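Local coordinates for C2 domain protein (Ramazzottius varieornatus, PDB 7DF2), which binds a cluster of three calcium ions at one end of its C2-domain beta sandwich, at residues Y34-F40 / G120-K125; H149-E153 / R185-Y189. All blocks are in the same frame, centred on the assembly; numbering follows the deposited sequence. Where two conformers were deposited one is given.

In the fold
Both contacts lie on the same side of the chain's centre, their own centres about 11 Å apart, and both are away from the calcium sites. Contact 1 comes first along the chain and closes before contact 2 opens: 34-40 pairs with the start of strand 121-136, in one antiparallel sheet. Strand 139-150, the next in the chain and a neighbour of 121-136 in that sheet, leads into contact 2, where it packs against strand 181-190 of the second sheet. The two meet directly, Tyr34 CD1 lying 3.6 Å from Thr151 CB. Contact 1 therefore adds a short N-terminal strand to one sheet, while contact 2 packs the two layers of the C2 sandwich together.

Contact 1: residues Y34-F40 / G120-K125; sequences YPLITGF and GKGVRK
Residues 34-40 and 120-125 form a short, weakly developed antiparallel pairing at the surface of the C2 beta sandwich, where the first modelled residues join the sheet at the start of strand 121-136. It rests on one hydrogen-bonded pair, Ile37 with Val123: Ile37 N donates to Val123 O at 2.6 Å, and Val123 N returns a bond to Ile37 O at 2.8 Å. Beyond it both chains turn a corner, at Gly39 and Gly120, and Gly120 N donates to Gly39 O at 2.9 Å. There Gly120 CA sits over one face of the Phe40 ring, 4.2 Å from its centroid, a CH-pi contact.

At the other end Arg124 reaches back along the partner segment. Its chain is extended from CG to NE, and NH2 bonds Tyr34 O at 3.0 Å, the oxygen lying 3° out of the guanidinium plane and the N-H pointing nearly straight at it (162°). Leu36 CB lies over one face of the same group. With Leu36 CG anti to the backbone N (chi1 -172°), its CD1 rests on Gly122 C at 3.6 Å; a beta-carbon on Gly122 would probably run into Leu36 CD2 and Thr38 OG1. One water donates to both Pro35 O and Arg124 O, bridging the backbones past the last direct pair. Lys125 NZ turns instead to Asn82. The pairing thus rests chiefly on backbone hydrogen bonds, with the arginine adding a side-chain bond to a carbonyl and an aliphatic contact on its flat face.

Contact 2: residues H149-E153 / R185-Y189; sequences HITGE and RYRWY
Ile150 fits into the corner made by the nearly perpendicular rings of Tyr186 and Trp188, two residues apart on strand 181-190. CG1 stands over the middle of the Tyr186 ring, 3.7 Å from its centroid and 10° off the normal. CG2 lies over the six-membered ring of the indole, also 10° off the normal, and in addition comes within 3.5 Å of Tyr186 CE2. With chi1 of Ile150 at -61°, CG1 lies beside the backbone N and anti to the carbonyl carbon, and CG2 anti to the N, which turns CG1 to the tyrosine and CG2 to the indole; CD1 continues to Tyr186 CB at 3.8 Å.

The two rings meet edge to face: the CE2 edge of Tyr186 points at the rim of the indole face that Ile150 CG2 also covers, and Trp188 NE1 lies in the plane of the tyrosine ring. Gly152 meets the indole differently again, its CA at the edge near the ring plane and 3.8 Å from Trp188 CZ2. Ile43 of strand 41-51 touches both Ile150 and Trp188.

Polar groups at the border of this packing have partners. Tyr186 OH is 2.7 Å from a water that accepts from Thr151 N, and it also bonds Asn155 ND2; Trp188 NE1 donates to Asn155 O, so one asparagine serves both aromatic residues. A leucine in place of Tyr186 would probably deprive Ile150 CG1 of its flat bearing surface and leave the water and the Asn155 amide without their hydroxyl partner. No hydrogen bond joins the two segments directly: this part of the sandwich interior is held by CH-pi and apolar packing between the sheets, with water and Asn155 supplying the polar links at its margin.

Contact 1: residues Y34-F40 / G120-K125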
loop_
_atom_site.group_PDB
_atom_site.type_symbol
_atom_site.label_atom_id
_atom_site.label_comp_id
_atom_site.label_asym_id
_atom_site.label_seq_id
_atom_site.Cartn_x
_atom_site.Cartn_y
_atom_site.Cartn_z
ATOM N N TYR A 34 -13.896 13.817 7.242
ATOM C CA TYR A 34 -13.848 13.453 5.829
ATOM C C TYR A 34 -15.197 12.915 5.353
ATOM O O TYR A 34 -15.859 12.178 6.080
ATOM C CB TYR A 34 -12.753 12.412 5.577
ATOM C CG TYR A 34 -11.358 12.890 5.921
ATOM C CD1 TYR A 34 -10.725 13.858 5.155
ATOM C CD2 TYR A 34 -10.674 12.363 7.007
ATOM C CE1 TYR A 34 -9.447 14.297 5.467
ATOM C CE2 TYR A 34 -9.396 12.796 7.326
ATOM C CZ TYR A 34 -8.791 13.759 6.548
ATOM O OH TYR A 34 -7.521 14.195 6.859
ATOM N N PRO A 35 -15.582 13.273 4.129
ATOM C CA PRO A 35 -16.914 12.910 3.632
ATOM C C PRO A 35 -17.067 11.415 3.410
ATOM O O PRO A 35 -16.123 10.712 3.042
ATOM C CB PRO A 35 -17.009 13.667 2.304
ATOM C CG PRO A 35 -15.587 13.842 1.872
ATOM C CD PRO A 35 -14.824 14.062 3.143
ATOM N N LEU A 36 -18.288 10.930 3.622
ATOM C CA LEU A 36 -18.594 9.527 3.382
ATOM C C LEU A 36 -18.752 9.285 1.885
ATOM O O LEU A 36 -19.589 9.916 1.229
ATOM C CB LEU A 36 -19.862 9.122 4.130
ATOM C CG LEU A 36 -20.189 7.630 4.110
ATOM C CD1 LEU A 36 -19.353 6.892 5.135
ATOM C CD2 LEU A 36 -21.674 7.412 4.371
ATOM N N ILE A 37 -17.947 8.373 1.348
ATOM C CA ILE A 37 -17.997 7.988 -0.057
ATOM C C ILE A 37 -18.774 6.684 -0.151
ATOM O O ILE A 37 -18.373 5.672 0.434
ATOM C CB ILE A 37 -16.585 7.837 -0.645
ATOM C CG1 ILE A 37 -15.737 9.065 -0.304
ATOM C CG2 ILE A 37 -16.658 7.595 -2.150
ATOM C CD1 ILE A 37 -16.354 10.381 -0.737
ATOM N N THR A 38 -19.901 6.705 -0.860
ATOM C CA THR A 38 -20.747 5.529 -0.980
ATOM C C THR A 38 -21.009 5.254 -2.453
ATOM O O THR A 38 -20.802 6.108 -3.319
ATOM C CB THR A 38 -22.077 5.696 -0.213
ATOM O OG1 THR A 38 -21.804 6.183 1.105
ATOM C CG2 THR A 38 -22.811 4.358 -0.073
ATOM N N GLY A 39 -21.454 4.040 -2.723
ATOM C CA GLY A 39 -21.712 3.608 -4.071
ATOM C C GLY A 39 -20.870 2.392 -4.364
ATOM O O GLY A 39 -20.453 1.668 -3.453
ATOM N N PHE A 40 -20.619 2.160 -5.643
ATOM C CA PHE A 40 -19.832 1.030 -6.109
ATOM C C PHE A 40 -18.651 1.608 -6.869
ATOM O O PHE A 40 -18.836 2.319 -7.860
ATOM C CB PHE A 40 -20.691 0.108 -6.980
ATOM C CG PHE A 40 -21.994 -0.268 -6.331
ATOM C CD1 PHE A 40 -23.098 0.574 -6.421
ATOM C CD2 PHE A 40 -22.098 -1.440 -5.598
ATOM C CE1 PHE A 40 -24.289 0.245 -5.800
ATOM C CE2 PHE A 40 -23.290 -1.784 -4.980
ATOM C CZ PHE A 40 -24.386 -0.938 -5.083
ATOM N N GLY A 120 -21.166 -0.889 -2.258
ATOM C CA GLY A 120 -22.378 -0.438 -1.617
ATOM C C GLY A 120 -22.185 0.056 -0.204
ATOM O O GLY A 120 -23.073 0.722 0.334
ATOM N N LYS A 121 -21.056 -0.265 0.417
ATOM C CA LYS A 121 -20.734 0.302 1.712
ATOM C C LYS A 121 -20.282 1.748 1.535
ATOM O O LYS A 121 -19.989 2.208 0.426
ATOM C CB LYS A 121 -19.653 -0.530 2.400
ATOM C CG LYS A 121 -20.145 -1.316 3.601
ATOM C CD LYS A 121 -19.477 -0.858 4.890
ATOM C CE LYS A 121 -18.963 -2.046 5.695
ATOM N NZ LYS A 121 -18.993 -1.839 7.177
ATOM N N GLY A 122 -20.253 2.479 2.640
ATOM C CA GLY A 122 -19.736 3.835 2.665
ATOM C C GLY A 122 -18.420 3.838 3.417
ATOM O O GLY A 122 -18.279 3.160 4.438
ATOM N N VAL A 123 -17.448 4.590 2.903
ATOM C CA VAL A 123 -16.171 4.753 3.587
ATOM C C VAL A 123 -15.798 6.225 3.618
ATOM O O VAL A 123 -16.168 7.005 2.733
ATOM C CB VAL A 123 -15.033 3.933 2.933
ATOM C CG1 VAL A 123 -15.323 2.445 3.024
ATOM C CG2 VAL A 123 -14.821 4.370 1.487
ATOM N N ARG A 124 -15.053 6.602 4.658
ATOM C CA ARG A 124 -14.474 7.932 4.774
ATOM C C ARG A 124 -12.974 7.954 4.547
ATOM O O ARG A 124 -12.444 8.985 4.135
ATOM C CB ARG A 124 -14.768 8.529 6.157
ATOM C CG ARG A 124 -16.250 8.706 6.434
ATOM C CD ARG A 124 -16.494 9.332 7.793
ATOM N NE ARG A 124 -17.895 9.219 8.191
ATOM C CZ ARG A 124 -18.836 10.098 7.862
ATOM N NH1 ARG A 124 -20.084 9.913 8.267
ATOM N NH2 ARG A 124 -18.529 11.161 7.127
ATOM N N LYS A 125 -12.286 6.842 4.801
ATOM C CA LYS A 125 -10.837 6.760 4.662
ATOM C C LYS A 125 -10.471 5.374 4.162
ATOM O O LYS A 125 -10.962 4.373 4.692
ATOM C CB LYS A 125 -10.135 7.011 6.004
ATOM C CG LYS A 125 -9.799 8.455 6.280
ATOM C CD LYS A 125 -8.609 8.567 7.211
ATOM C CE LYS A 125 -8.920 7.978 8.563
ATOM N NZ LYS A 125 -7.923 8.426 9.560
HETATM O O HOH W 1 -13.478 10.725 2.318
HETATM O O HOH W 2 -20.296 12.865 4.818
#

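Contact 2: residues H149-E153 / R185-Y189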
loop_
_atom_site.group_PDB
_atom_site.type_symbol
_atom_site.label_atom_id
_atom_site.label_comp_id
_atom_site.label_asym_id
_atom_site.label_seq_id
_atom_site.Cartn_x
_atom_site.Cartn_y
_atom_site.Cartn_z
ATOM N N HIS A 149 -3.424 7.527 3.496
ATOM C CA HIS A 149 -4.877 7.502 3.405
ATOM C C HIS A 149 -5.407 8.154 2.136
ATOM O O HIS A 149 -4.932 9.208 1.711
ATOM C CB HIS A 149 -5.484 8.208 4.617
ATOM C CG HIS A 149 -5.230 7.499 5.907
ATOM N ND1 HIS A 149 -5.610 6.192 6.118
ATOM C CD2 HIS A 149 -4.639 7.912 7.051
ATOM C CE1 HIS A 149 -5.263 5.830 7.341
ATOM N NE2 HIS A 149 -4.673 6.856 7.927
ATOM N N ILE A 150 -6.418 7.531 1.552
ATOM C CA ILE A 150 -7.221 8.142 0.504
ATOM C C ILE A 150 -8.480 8.688 1.162
ATOM O O ILE A 150 -9.157 7.970 1.910
ATOM C CB ILE A 150 -7.568 7.127 -0.598
ATOM C CG1 ILE A 150 -6.301 6.577 -1.261
ATOM C CG2 ILE A 150 -8.490 7.749 -1.636
ATOM C CD1 ILE A 150 -6.534 5.239 -1.957
ATOM N N THR A 151 -8.781 9.959 0.904
ATOM C CA THR A 151 -10.011 10.587 1.367
ATOM C C THR A 151 -10.623 11.357 0.204
ATOM O O THR A 151 -9.954 11.658 -0.790
ATOM C CB THR A 151 -9.776 11.518 2.571
ATOM O OG1 THR A 151 -8.894 12.582 2.193
ATOM C CG2 THR A 151 -9.164 10.747 3.744
ATOM N N GLY A 152 -11.910 11.679 0.335
ATOM C CA GLY A 152 -12.697 12.106 -0.802
ATOM C C GLY A 152 -13.140 13.550 -0.870
ATOM O O GLY A 152 -13.988 13.874 -1.708
ATOM N N GLU A 153 -12.605 14.435 -0.027
ATOM C CA GLU A 153 -13.081 15.815 -0.036
ATOM C C GLU A 153 -12.661 16.538 -1.315
ATOM O O GLU A 153 -13.511 17.069 -2.041
ATOM C CB GLU A 153 -12.608 16.541 1.233
ATOM C CG GLU A 153 -11.164 17.050 1.242
ATOM C CD GLU A 153 -10.146 15.929 1.382
ATOM O OE1 GLU A 153 -10.515 14.844 1.882
ATOM O OE2 GLU A 153 -8.984 16.128 0.966
ATOM N N ARG A 185 0.750 6.053 -5.900
ATOM C CA ARG A 185 -0.294 6.782 -6.615
ATOM C C ARG A 185 -1.583 5.994 -6.493
ATOM O O ARG A 185 -1.560 4.767 -6.360
ATOM C CB ARG A 185 0.011 6.948 -8.110
ATOM C CG ARG A 185 1.299 7.638 -8.448
ATOM C CD ARG A 185 1.340 7.927 -9.942
ATOM N NE ARG A 185 1.179 6.732 -10.773
ATOM C CZ ARG A 185 0.901 6.770 -12.074
ATOM N NH1 ARG A 185 0.732 7.947 -12.679
ATOM N NH2 ARG A 185 0.784 5.643 -12.772
ATOM N N TYR A 186 -2.717 6.680 -6.598
ATOM C CA TYR A 186 -3.974 5.955 -6.612
ATOM C C TYR A 186 -4.913 6.567 -7.633
ATOM O O TYR A 186 -4.756 7.718 -8.050
ATOM C CB TYR A 186 -4.654 5.941 -5.235
ATOM C CG TYR A 186 -5.195 7.282 -4.807
ATOM C CD1 TYR A 186 -4.391 8.193 -4.136
ATOM C CD2 TYR A 186 -6.523 7.634 -5.059
ATOM C CE1 TYR A 186 -4.887 9.436 -3.736
ATOM C CE2 TYR A 186 -7.025 8.867 -4.665
ATOM C CZ TYR A 186 -6.203 9.759 -4.003
ATOM O OH TYR A 186 -6.704 10.978 -3.611
ATOM N N ARG A 187 -5.862 5.732 -8.067
ATOM C CA ARG A 187 -7.027 6.121 -8.853
ATOM C C ARG A 187 -8.264 5.547 -8.179
ATOM O O ARG A 187 -8.197 4.514 -7.506
ATOM C CB ARG A 187 -6.966 5.595 -10.310
ATOM C CG ARG A 187 -6.084 6.390 -11.237
ATOM C CD ARG A 187 -6.415 6.186 -12.711
ATOM N NE ARG A 187 -6.610 4.781 -13.065
ATOM C CZ ARG A 187 -7.299 4.374 -14.129
ATOM N NH1 ARG A 187 -7.860 5.268 -14.934
ATOM N NH2 ARG A 187 -7.434 3.080 -14.393
ATOM N N TRP A 188 -9.408 6.201 -8.374
ATOM C CA TRP A 188 -10.644 5.536 -7.996
ATOM C C TRP A 188 -11.790 6.116 -8.806
ATOM O O TRP A 188 -11.773 7.291 -9.188
ATOM C CB TRP A 188 -10.941 5.608 -6.487
ATOM C CG TRP A 188 -10.980 6.965 -5.838
ATOM C CD1 TRP A 188 -10.616 8.172 -6.377
ATOM C CD2 TRP A 188 -11.409 7.233 -4.507
ATOM N NE1 TRP A 188 -10.791 9.175 -5.445
ATOM C CE2 TRP A 188 -11.284 8.621 -4.293
ATOM C CE3 TRP A 188 -11.901 6.434 -3.473
ATOM C CZ2 TRP A 188 -11.628 9.222 -3.083
ATOM C CZ3 TRP A 188 -12.239 7.036 -2.269
ATOM C CH2 TRP A 188 -12.101 8.414 -2.088
ATOM N N TYR A 189 -12.781 5.271 -9.049
ATOM C CA TYR A 189 -13.829 5.598 -10.005
ATOM C C TYR A 189 -15.015 4.681 -9.785
ATOM O O TYR A 189 -14.867 3.519 -9.391
ATOM C CB TYR A 189 -13.335 5.473 -11.452
ATOM C CG TYR A 189 -12.538 4.216 -11.727
ATOM C CD1 TYR A 189 -11.154 4.187 -11.540
ATOM C CD2 TYR A 189 -13.159 3.066 -12.184
ATOM C CE1 TYR A 189 -10.426 3.026 -11.784
ATOM C CE2 TYR A 189 -12.446 1.915 -12.437
ATOM C CZ TYR A 189 -11.075 1.901 -12.241
ATOM O OH TYR A 189 -10.393 0.739 -12.505
HETATM O O HOH W 3 -6.679 11.510 -0.970
#